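Local coordinates for putative uncharacterized protein (Emericella nidulans, PDB 3PGB) that probably oxidises primary amines to aldehydes as a copper- and topaquinone-dependent amine oxidase, at residues Ala412-Lys417 with Thr440-Leu445; Tyr406-Tyr411 with Ser477-Gly482; Leu380-Ala385 with Tyr486-Asn491; Cys446-Asp451 with Tyr472-Ser477. All blocks are in the same frame, centred on the assembly; numbering follows the deposited sequence.

Interaction 1 of 4, residues Ala412-Lys417 with Thr440-Leu445; sequences AFELLK and THVDSL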
# COMPACT_ATOMS: atom_id res chain seq x y z
N ALA A 412 -4.90 -5.47 -24.72
CA ALA A 412 -3.59 -5.46 -24.08
C ALA A 412 -2.56 -4.87 -25.05
O ALA A 412 -1.66 -5.56 -25.51
CB ALA A 412 -3.19 -6.86 -23.64
N PHE A 413 -2.71 -3.58 -25.36
CA PHE A 413 -1.93 -2.92 -26.40
C PHE A 413 -0.44 -2.82 -26.06
O PHE A 413 -0.03 -3.05 -24.93
CB PHE A 413 -2.47 -1.50 -26.65
CG PHE A 413 -3.88 -1.46 -27.15
CD1 PHE A 413 -4.25 -2.17 -28.29
CD2 PHE A 413 -4.84 -0.70 -26.49
CE1 PHE A 413 -5.56 -2.11 -28.76
CE2 PHE A 413 -6.15 -0.64 -26.96
CZ PHE A 413 -6.51 -1.35 -28.09
N GLU A 414 0.36 -2.46 -27.06
CA GLU A 414 1.79 -2.27 -26.87
C GLU A 414 2.03 -1.18 -25.83
O GLU A 414 1.33 -0.17 -25.81
CB GLU A 414 2.46 -1.91 -28.21
CG GLU A 414 3.97 -1.60 -28.14
CD GLU A 414 4.61 -1.46 -29.51
OE1 GLU A 414 3.88 -1.29 -30.52
OE2 GLU A 414 5.86 -1.51 -29.59
N LEU A 415 3.01 -1.40 -24.96
CA LEU A 415 3.35 -0.45 -23.89
C LEU A 415 4.28 0.64 -24.41
O LEU A 415 5.05 0.41 -25.35
CB LEU A 415 4.03 -1.20 -22.74
CG LEU A 415 3.22 -2.34 -22.13
CD1 LEU A 415 4.00 -3.03 -21.03
CD2 LEU A 415 1.88 -1.83 -21.60
N LEU A 416 4.20 1.83 -23.83
CA LEU A 416 5.16 2.88 -24.13
C LEU A 416 6.41 2.61 -23.31
O LEU A 416 6.38 2.66 -22.08
CB LEU A 416 4.61 4.27 -23.82
CG LEU A 416 3.42 4.74 -24.65
CD1 LEU A 416 3.17 6.22 -24.40
CD2 LEU A 416 3.62 4.50 -26.15
N LYS A 417 7.51 2.30 -23.99
CA LYS A 417 8.76 1.94 -23.33
C LYS A 417 9.33 3.13 -22.59
O LYS A 417 9.29 4.25 -23.10
CB LYS A 417 9.76 1.40 -24.34
CG LYS A 417 9.35 0.07 -24.93
CD LYS A 417 10.10 -0.26 -26.20
CE LYS A 417 9.72 -1.65 -26.68
NZ LYS A 417 9.28 -1.64 -28.10
N THR A 440 -1.45 -9.60 -33.16
CA THR A 440 -0.33 -9.61 -32.23
C THR A 440 -0.11 -8.20 -31.69
O THR A 440 0.04 -7.25 -32.47
CB THR A 440 0.96 -10.14 -32.89
OG1 THR A 440 0.82 -11.54 -33.17
CG2 THR A 440 2.18 -9.94 -31.98
N HIS A 441 -0.12 -8.07 -30.37
CA HIS A 441 0.26 -6.84 -29.69
C HIS A 441 1.74 -6.92 -29.37
O HIS A 441 2.14 -7.65 -28.45
CB HIS A 441 -0.54 -6.66 -28.40
CG HIS A 441 -2.00 -6.40 -28.61
ND1 HIS A 441 -2.46 -5.47 -29.52
CD2 HIS A 441 -3.09 -6.95 -28.03
CE1 HIS A 441 -3.78 -5.46 -29.49
NE2 HIS A 441 -4.19 -6.34 -28.59
N VAL A 442 2.55 -6.19 -30.12
CA VAL A 442 3.99 -6.24 -29.97
C VAL A 442 4.38 -5.59 -28.66
O VAL A 442 3.89 -4.51 -28.35
CB VAL A 442 4.71 -5.53 -31.13
CG1 VAL A 442 6.22 -5.46 -30.87
CG2 VAL A 442 4.43 -6.24 -32.44
N ASP A 443 5.24 -6.24 -27.89
CA ASP A 443 5.77 -5.66 -26.66
C ASP A 443 4.64 -5.14 -25.78
O ASP A 443 4.58 -3.94 -25.45
CB ASP A 443 6.78 -4.56 -26.98
CG ASP A 443 7.96 -5.06 -27.80
OD1 ASP A 443 8.59 -4.23 -28.48
OD2 ASP A 443 8.26 -6.27 -27.76
N SER A 444 3.74 -6.04 -25.43
CA SER A 444 2.60 -5.73 -24.56
C SER A 444 2.79 -6.28 -23.14
O SER A 444 2.14 -5.80 -22.22
CB SER A 444 1.31 -6.26 -25.18
OG SER A 444 1.52 -7.50 -25.82
N LEU A 445 3.64 -7.29 -22.96
CA LEU A 445 4.08 -7.69 -21.62
C LEU A 445 5.45 -7.06 -21.38
O LEU A 445 6.22 -6.88 -22.33
CB LEU A 445 4.21 -9.20 -21.48
CG LEU A 445 2.93 -10.04 -21.50
CD1 LEU A 445 3.28 -11.53 -21.46
CD2 LEU A 445 2.01 -9.68 -20.33
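Phe413 turns its ring edge toward the face of His441 in an offset edge-to-face (T-shaped) pair, at one end of a contact between the loop 412-417 and the classic beta bulge at Ser444 and Leu445, which both face Leu428 of the paired strand 426-434. The two ring planes stand 81° apart, with CD1 of Phe413 3.5 Å from CE1 of His441. The same imidazole face carries a CH-pi contact from Phe413 CA, 4.2 Å from the centroid of the His441 ring. His441 CG lies anti to its carbonyl carbon (chi1 -68°), which sets one ring face against the Ala412-Phe413 backbone, where NE2 also bonds to Pro410 O. At the other end the side chains of Glu414 and Asp443 lie side by side, pointing the same way, with their carboxylates turned against each other. Lys417 reaches across to Asp443 in a short salt bridge and holds Glu414 OE2 of its own loop in a long one; its positive charge probably eases the closeness of the two acids. Glu414 OE1 is held separately by Gly775 N. Between the two ends, Leu415 N gives a nearly straight hydrogen bond of 3.0 Å to Asp443 O. Phe413 also packs on Ser460 of the second subunit. In the salt bridge, Lys417 NZ meets Asp443 OD1 at 2.7 Å on the anti side of the carboxylate, 26° out of its plane.

Interaction 2 of 4, residues Tyr406-Tyr411 with Ser477-Gly482; sequences YGFGPY and SVSTIG
Ile481 presses its CD1 methyl over one face of the Phe408 ring, a CH-pi contact 3.9 Å from the ring centroid, and this is the tight, buried heart of the meeting between the loop 406-411 and the end of strand 464-479 with the loop that follows. With CG1 anti to the carbonyl carbon (chi1 -57°), the Ile481 side chain spreads among three residues, CD1 on Phe408, CG1 near Tyr411 and CG2 by Tyr406. Ser479 comes to the same phenyl ring from its rim, with OG in the ring plane. That hydroxyl donates to Phe408 O at 2.7 Å, from above the carbonyl plane, while Thr480 N bonds to Tyr411 O at 2.9 Å; these two bonds fix the loop against the outgoing strand. The looser side is that of the Tyr411 ring and of Tyr406, both residues partly exposed. The Tyr411 side chain crosses Ile481 at about a right angle, its CD2 4.1 Å from Ile481 CG1. Tyr406 touches Ile481 chiefly through CB, 3.9 Å from Ile481 CG2, while its OH bonds to Asp225. Ile481 and Phe408 also pack on Asp403, the predicted proton acceptor, so this core probably backs the active-site region. Phe408 lies on Leu382 and Ala385 of strand 374-389 and on Tyr486 of strand 486-492, where Ser479 pairs through its backbone with Tyr486.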
# COMPACT_ATOMS: atom_id res chain seq x y z
N TYR A 406 -15.93 -8.07 -23.09
CA TYR A 406 -15.16 -7.33 -24.08
C TYR A 406 -13.80 -8.00 -24.26
O TYR A 406 -13.27 -8.05 -25.37
CB TYR A 406 -15.01 -5.87 -23.67
CG TYR A 406 -16.34 -5.17 -23.51
CD1 TYR A 406 -16.92 -5.02 -22.26
CD2 TYR A 406 -17.04 -4.70 -24.62
CE1 TYR A 406 -18.16 -4.40 -22.11
CE2 TYR A 406 -18.27 -4.07 -24.49
CZ TYR A 406 -18.83 -3.92 -23.23
OH TYR A 406 -20.06 -3.30 -23.08
N GLY A 407 -13.27 -8.52 -23.15
CA GLY A 407 -11.99 -9.22 -23.12
C GLY A 407 -10.84 -8.32 -22.74
O GLY A 407 -10.73 -7.21 -23.25
N PHE A 408 -9.96 -8.79 -21.86
CA PHE A 408 -8.71 -8.08 -21.54
C PHE A 408 -7.64 -8.28 -22.62
O PHE A 408 -6.87 -7.37 -22.93
CB PHE A 408 -8.17 -8.53 -20.18
CG PHE A 408 -8.90 -7.94 -19.02
CD1 PHE A 408 -8.43 -6.79 -18.40
CD2 PHE A 408 -10.08 -8.51 -18.55
CE1 PHE A 408 -9.10 -6.23 -17.33
CE2 PHE A 408 -10.76 -7.95 -17.48
CZ PHE A 408 -10.26 -6.80 -16.88
N GLY A 409 -7.58 -9.48 -23.20
CA GLY A 409 -6.58 -9.83 -24.21
C GLY A 409 -6.57 -9.01 -25.49
O GLY A 409 -5.50 -8.72 -26.03
N PRO A 410 -7.76 -8.64 -26.01
CA PRO A 410 -7.80 -7.82 -27.23
C PRO A 410 -7.28 -6.39 -27.05
O PRO A 410 -6.84 -5.76 -28.02
CB PRO A 410 -9.30 -7.79 -27.58
CG PRO A 410 -9.87 -8.96 -26.92
CD PRO A 410 -9.10 -9.13 -25.65
N TYR A 411 -7.36 -5.88 -25.83
CA TYR A 411 -6.97 -4.50 -25.55
C TYR A 411 -5.72 -4.42 -24.68
O TYR A 411 -5.49 -3.43 -24.01
CB TYR A 411 -8.14 -3.76 -24.90
CG TYR A 411 -9.43 -3.94 -25.66
CD1 TYR A 411 -9.65 -3.25 -26.85
CD2 TYR A 411 -10.41 -4.81 -25.22
CE1 TYR A 411 -10.82 -3.42 -27.57
CE2 TYR A 411 -11.59 -4.99 -25.93
CZ TYR A 411 -11.78 -4.29 -27.10
OH TYR A 411 -12.95 -4.45 -27.81
N SER A 477 1.24 -6.19 -17.38
CA SER A 477 0.38 -6.04 -18.54
C SER A 477 -0.53 -4.84 -18.29
O SER A 477 -0.81 -4.49 -17.15
CB SER A 477 -0.47 -7.29 -18.75
OG SER A 477 -1.45 -7.08 -19.76
N VAL A 478 -0.97 -4.21 -19.38
CA VAL A 478 -1.94 -3.14 -19.29
C VAL A 478 -3.00 -3.34 -20.35
O VAL A 478 -2.67 -3.38 -21.53
CB VAL A 478 -1.30 -1.76 -19.51
CG1 VAL A 478 -2.38 -0.67 -19.51
CG2 VAL A 478 -0.25 -1.48 -18.45
N SER A 479 -4.25 -3.49 -19.92
CA SER A 479 -5.39 -3.56 -20.83
C SER A 479 -6.17 -2.26 -20.76
O SER A 479 -6.42 -1.74 -19.68
CB SER A 479 -6.30 -4.73 -20.46
OG SER A 479 -5.75 -5.96 -20.86
N THR A 480 -6.54 -1.74 -21.93
CA THR A 480 -7.35 -0.53 -22.01
C THR A 480 -8.66 -0.85 -22.71
O THR A 480 -8.74 -0.80 -23.93
CB THR A 480 -6.62 0.60 -22.76
OG1 THR A 480 -5.37 0.87 -22.11
CG2 THR A 480 -7.47 1.87 -22.78
N ILE A 481 -9.67 -1.20 -21.92
CA ILE A 481 -10.99 -1.53 -22.43
C ILE A 481 -11.81 -0.26 -22.53
O ILE A 481 -12.26 0.28 -21.52
CB ILE A 481 -11.72 -2.52 -21.50
CG1 ILE A 481 -10.89 -3.79 -21.30
CG2 ILE A 481 -13.10 -2.86 -22.08
CD1 ILE A 481 -11.17 -4.49 -20.00
N GLY A 482 -11.99 0.23 -23.75
CA GLY A 482 -12.69 1.49 -23.98
C GLY A 482 -12.02 2.59 -23.18
O GLY A 482 -10.88 2.97 -23.46

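Interaction 3 of 4, residues Leu380-Ala385 with Tyr486-Asn491; sequences LGLQEA and YMFSYN
Tyr490 and Phe488 extend from strand 486-491 toward strand 380-385, and a leucine methyl approaches each ring. The Tyr490 ring is approached by Leu380, whose CD2 lies 3.8 Å from CE2 of Tyr490; the two side chains slide past each other in opposite directions. At the edge of that ring, in its plane, sits a water. It is 2.7 Å from Tyr490 OH and accepts a bond of 3.0 Å from Leu382 N, so it joins the phenol to a backbone amide of the facing strand. Gly381 passes close to the same hydroxyl, its CA 3.7 Å from Tyr490 OH. The Phe488 ring is met near its far end by one methyl, Leu382 CD2, 3.4 Å from CZ of Phe488, and the two side chains cross at about a right angle. Leu382 has CG anti to the backbone N (chi1 180°), which carries its branched end out from the strand to that ring. These side chains lie between strands whose axes pass 10.0 Å apart, running roughly antiparallel at 155°. Val500 and Val502 of strand 498-504 pack around the tyrosine and phenylalanine, as do Phe538 and Leu536 of strand 532-542. The leucine-ring contacts are apolar, and the water supplies the polar link; such interleaving of leucines and aromatic rings between layers is characteristic of the buried core of the beta supersandwich of the copper amine oxidase catalytic domain.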
# COMPACT_ATOMS: atom_id res chain seq x y z
N LEU A 380 -2.31 -18.60 -10.93
CA LEU A 380 -2.64 -17.27 -10.43
C LEU A 380 -3.06 -16.42 -11.62
O LEU A 380 -2.33 -16.32 -12.60
CB LEU A 380 -1.42 -16.64 -9.74
CG LEU A 380 -1.54 -15.27 -9.06
CD1 LEU A 380 -2.64 -15.23 -8.01
CD2 LEU A 380 -0.20 -14.88 -8.41
N GLY A 381 -4.24 -15.81 -11.58
CA GLY A 381 -4.69 -15.03 -12.73
C GLY A 381 -6.00 -14.29 -12.56
O GLY A 381 -6.86 -14.70 -11.79
N LEU A 382 -6.13 -13.19 -13.28
CA LEU A 382 -7.38 -12.42 -13.32
C LEU A 382 -8.52 -13.32 -13.81
O LEU A 382 -8.36 -14.14 -14.71
CB LEU A 382 -7.24 -11.21 -14.24
CG LEU A 382 -8.45 -10.29 -14.41
CD1 LEU A 382 -8.97 -9.79 -13.06
CD2 LEU A 382 -8.10 -9.12 -15.33
N GLN A 383 -9.68 -13.17 -13.17
CA GLN A 383 -10.84 -13.97 -13.49
C GLN A 383 -11.97 -13.15 -14.09
O GLN A 383 -12.63 -13.60 -15.03
CB GLN A 383 -11.33 -14.68 -12.23
CG GLN A 383 -10.36 -15.73 -11.75
CD GLN A 383 -10.28 -16.88 -12.71
OE1 GLN A 383 -11.24 -17.62 -12.85
NE2 GLN A 383 -9.15 -17.01 -13.39
N GLU A 384 -12.19 -11.95 -13.55
CA GLU A 384 -13.16 -11.01 -14.09
C GLU A 384 -12.97 -9.64 -13.43
O GLU A 384 -12.40 -9.55 -12.34
CB GLU A 384 -14.59 -11.54 -13.86
CG GLU A 384 -15.73 -10.69 -14.39
CD GLU A 384 -15.72 -10.59 -15.90
OE1 GLU A 384 -14.90 -9.81 -16.44
OE2 GLU A 384 -16.55 -11.26 -16.54
N ALA A 385 -13.45 -8.59 -14.09
CA ALA A 385 -13.45 -7.24 -13.51
C ALA A 385 -14.86 -6.69 -13.52
O ALA A 385 -15.53 -6.70 -14.56
CB ALA A 385 -12.52 -6.32 -14.29
N TYR A 486 -6.48 -0.44 -17.06
CA TYR A 486 -6.08 -1.27 -15.93
C TYR A 486 -4.64 -1.69 -16.12
O TYR A 486 -4.30 -2.28 -17.14
CB TYR A 486 -6.95 -2.51 -15.85
CG TYR A 486 -8.39 -2.23 -15.50
CD1 TYR A 486 -8.75 -1.83 -14.21
CD2 TYR A 486 -9.40 -2.38 -16.44
CE1 TYR A 486 -10.08 -1.58 -13.87
CE2 TYR A 486 -10.74 -2.13 -16.12
CZ TYR A 486 -11.07 -1.73 -14.84
OH TYR A 486 -12.39 -1.48 -14.52
N MET A 487 -3.78 -1.37 -15.15
CA MET A 487 -2.39 -1.81 -15.18
C MET A 487 -2.20 -2.90 -14.14
O MET A 487 -2.32 -2.63 -12.95
CB MET A 487 -1.44 -0.63 -14.91
CG MET A 487 0.04 -1.01 -14.77
SD MET A 487 1.12 0.39 -14.38
CE MET A 487 1.46 1.01 -16.03
N PHE A 488 -1.92 -4.12 -14.59
CA PHE A 488 -1.72 -5.26 -13.70
C PHE A 488 -0.25 -5.54 -13.53
O PHE A 488 0.50 -5.51 -14.50
CB PHE A 488 -2.40 -6.50 -14.27
CG PHE A 488 -3.87 -6.36 -14.41
CD1 PHE A 488 -4.43 -6.04 -15.63
CD2 PHE A 488 -4.71 -6.56 -13.32
CE1 PHE A 488 -5.80 -5.91 -15.77
CE2 PHE A 488 -6.08 -6.43 -13.45
CZ PHE A 488 -6.63 -6.10 -14.67
N SER A 489 0.17 -5.84 -12.30
CA SER A 489 1.57 -6.12 -12.01
C SER A 489 1.71 -7.32 -11.07
O SER A 489 1.01 -7.40 -10.06
CB SER A 489 2.22 -4.88 -11.38
OG SER A 489 2.05 -3.74 -12.20
N TYR A 490 2.61 -8.24 -11.41
CA TYR A 490 2.96 -9.35 -10.53
C TYR A 490 4.37 -9.16 -10.02
O TYR A 490 5.31 -9.15 -10.79
CB TYR A 490 2.84 -10.68 -11.27
CG TYR A 490 1.40 -11.06 -11.53
CD1 TYR A 490 0.80 -10.79 -12.76
CD2 TYR A 490 0.64 -11.65 -10.54
CE1 TYR A 490 -0.52 -11.12 -12.99
CE2 TYR A 490 -0.69 -11.99 -10.76
CZ TYR A 490 -1.26 -11.71 -11.99
OH TYR A 490 -2.57 -12.05 -12.20
N ASN A 491 4.50 -9.01 -8.70
CA ASN A 491 5.78 -8.71 -8.07
C ASN A 491 6.35 -9.95 -7.40
O ASN A 491 5.62 -10.75 -6.84
CB ASN A 491 5.60 -7.64 -6.99
CG ASN A 491 5.22 -6.30 -7.55
OD1 ASN A 491 5.79 -5.86 -8.55
ND2 ASN A 491 4.26 -5.64 -6.92
O HOH W 1 -4.06 -11.39 -14.37

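Interaction 4 of 4, residues Cys446-Asp451 with Tyr472-Ser477; sequences CLFEFD and YFTLRS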
# COMPACT_ATOMS: atom_id res chain seq x y z
N CYS A 446 5.76 -6.73 -20.13
CA CYS A 446 7.11 -6.34 -19.79
C CYS A 446 7.60 -7.07 -18.54
O CYS A 446 6.81 -7.49 -17.69
CB CYS A 446 7.24 -4.82 -19.65
SG CYS A 446 6.53 -4.09 -18.18
N LEU A 447 8.91 -7.24 -18.48
CA LEU A 447 9.57 -7.94 -17.39
C LEU A 447 10.72 -7.06 -16.96
O LEU A 447 11.47 -6.58 -17.81
CB LEU A 447 10.10 -9.29 -17.86
CG LEU A 447 9.10 -10.38 -18.26
CD1 LEU A 447 9.81 -11.56 -18.89
CD2 LEU A 447 8.28 -10.82 -17.05
N PHE A 448 10.89 -6.85 -15.66
CA PHE A 448 12.01 -6.06 -15.20
C PHE A 448 12.30 -6.19 -13.71
O PHE A 448 11.39 -6.38 -12.90
CB PHE A 448 11.80 -4.57 -15.52
CG PHE A 448 10.56 -3.99 -14.91
CD1 PHE A 448 9.33 -4.10 -15.53
CD2 PHE A 448 10.63 -3.31 -13.69
CE1 PHE A 448 8.19 -3.56 -14.97
CE2 PHE A 448 9.49 -2.77 -13.12
CZ PHE A 448 8.27 -2.89 -13.76
N GLU A 449 13.58 -6.08 -13.38
CA GLU A 449 13.99 -5.85 -12.01
C GLU A 449 13.83 -4.37 -11.66
O GLU A 449 13.88 -3.50 -12.54
CB GLU A 449 15.45 -6.26 -11.80
CG GLU A 449 15.66 -7.74 -11.66
CD GLU A 449 17.01 -8.04 -11.05
OE1 GLU A 449 18.00 -7.44 -11.51
OE2 GLU A 449 17.08 -8.85 -10.10
N PHE A 450 13.64 -4.08 -10.38
CA PHE A 450 13.50 -2.70 -9.93
C PHE A 450 14.05 -2.59 -8.52
O PHE A 450 13.65 -3.35 -7.64
CB PHE A 450 12.03 -2.27 -9.98
CG PHE A 450 11.83 -0.79 -9.86
CD1 PHE A 450 11.78 0.01 -10.99
CD2 PHE A 450 11.69 -0.20 -8.61
CE1 PHE A 450 11.60 1.38 -10.88
CE2 PHE A 450 11.50 1.18 -8.49
CZ PHE A 450 11.45 1.96 -9.63
N ASP A 451 14.98 -1.67 -8.33
CA ASP A 451 15.55 -1.40 -7.01
C ASP A 451 14.61 -0.46 -6.27
O ASP A 451 14.54 0.72 -6.59
CB ASP A 451 16.94 -0.78 -7.14
CG ASP A 451 17.62 -0.57 -5.79
OD1 ASP A 451 18.77 -0.08 -5.79
OD2 ASP A 451 17.03 -0.87 -4.74
N TYR A 472 13.53 -6.31 -6.61
CA TYR A 472 12.40 -7.19 -6.90
C TYR A 472 12.09 -7.29 -8.40
O TYR A 472 12.47 -6.41 -9.17
CB TYR A 472 11.16 -6.74 -6.12
CG TYR A 472 10.61 -5.38 -6.50
CD1 TYR A 472 9.58 -5.26 -7.42
CD2 TYR A 472 11.10 -4.22 -5.91
CE1 TYR A 472 9.07 -4.01 -7.77
CE2 TYR A 472 10.60 -2.98 -6.25
CZ TYR A 472 9.59 -2.88 -7.18
OH TYR A 472 9.09 -1.64 -7.50
N PHE A 473 11.38 -8.36 -8.77
CA PHE A 473 11.03 -8.63 -10.17
C PHE A 473 9.54 -8.40 -10.43
O PHE A 473 8.70 -8.76 -9.61
CB PHE A 473 11.41 -10.07 -10.51
CG PHE A 473 11.24 -10.43 -11.95
CD1 PHE A 473 12.22 -10.12 -12.87
CD2 PHE A 473 10.10 -11.11 -12.38
CE1 PHE A 473 12.07 -10.46 -14.21
CE2 PHE A 473 9.94 -11.45 -13.71
CZ PHE A 473 10.93 -11.13 -14.63
N THR A 474 9.23 -7.81 -11.59
CA THR A 474 7.85 -7.47 -11.96
C THR A 474 7.48 -7.99 -13.35
O THR A 474 8.27 -7.87 -14.29
CB THR A 474 7.62 -5.93 -11.98
OG1 THR A 474 7.75 -5.38 -10.66
CG2 THR A 474 6.24 -5.59 -12.54
N LEU A 475 6.30 -8.59 -13.46
CA LEU A 475 5.71 -8.94 -14.75
C LEU A 475 4.48 -8.09 -14.89
O LEU A 475 3.64 -8.09 -13.99
CB LEU A 475 5.33 -10.42 -14.80
CG LEU A 475 4.44 -10.90 -15.97
CD1 LEU A 475 4.95 -10.40 -17.32
CD2 LEU A 475 4.33 -12.42 -15.98
N ARG A 476 4.36 -7.35 -15.99
CA ARG A 476 3.27 -6.40 -16.12
C ARG A 476 2.54 -6.44 -17.46
O ARG A 476 3.14 -6.68 -18.51
CB ARG A 476 3.79 -5.00 -15.85
CG ARG A 476 2.80 -3.89 -16.11
CD ARG A 476 3.35 -2.57 -15.64
NE ARG A 476 3.63 -2.58 -14.20
CZ ARG A 476 4.36 -1.65 -13.58
NH1 ARG A 476 4.89 -0.64 -14.25
NH2 ARG A 476 4.56 -1.75 -12.26
N SER A 477 1.24 -6.19 -17.38
CA SER A 477 0.38 -6.04 -18.54
C SER A 477 -0.53 -4.84 -18.29
O SER A 477 -0.81 -4.49 -17.15
CB SER A 477 -0.47 -7.29 -18.75
OG SER A 477 -1.45 -7.08 -19.76
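Backbone bonds join Cys446 to Arg476, Phe448 to Thr474 and Phe450 to Tyr472, each pair linked in both directions. Thr474 N to Phe448 O is 2.9 Å. Cys446 N to Arg476 O is 3.1 Å. The non-hydrogen-bonded pairs Leu447-Leu475 and Glu449-Phe473 alternate with them, with CA-H...O contacts between the strands such as Glu449 CA to Tyr472 O at 3.3 Å. Apolar contacts fill the face bearing Leu447, Phe473 and Leu475: Leu447 CD2 touches Leu475 CD1 at 3.4 Å and Phe473 CZ at 3.6 Å, the two leucines lying side by side. Phe473 also stacks on Trp349, and Leu475 packs on Phe354 and Ile356. The two segments, 446-451 and 472-477, are neighbouring antiparallel strands in a sheet of the catalytic beta supersandwich. Ring contacts occupy the other face. Thr474 CB sits over one face of Phe448, 3.9 Å from the ring centroid, and Phe450 CB lies likewise over Tyr472. The Phe450 and Tyr472 rings themselves are oblique, their planes at 50°. Phe448 holds CG between the backbone N and the carbonyl carbon (chi1 60°), which folds its ring over Thr474 and brings CZ over one face of the Arg476 guanidinium. Polar and covalent ties lead outward. Arg476 NE bonds to Ser489 OG, NH1 to Asp420 O and to Asp453 O of the second subunit; Thr474 OG1 bonds to Asn491 OD1, Glu449 forms a salt bridge with Arg337, and Cys446 SG is in a disulfide with Cys421 SG.

Overall arrangement
From the N terminus, strand 380-385 comes first and closes the longest loop, to 486-491, in interaction 3. Within it, interaction 2 joins 406-411 to 477-482. Inside that loop follow interaction 1 (412-417 with 440-445) and then interaction 4 (446-451 with 472-477). No loop crosses another. Strand 437-451 serves interactions 1 and 4, and strand 464-479 serves interactions 2 and 4, which share Ser477. His441 to Pro410 links interactions 1 and 2, whereas backbone pairing of strands 464-479 and 486-492 ties interactions 2 and 4 to interaction 3. Interaction 3 packs side chains between strands not paired with each other, interaction 4 pairs two strands, and interactions 1 and 2 join loop 406-417 to strands 437-451 and 464-479.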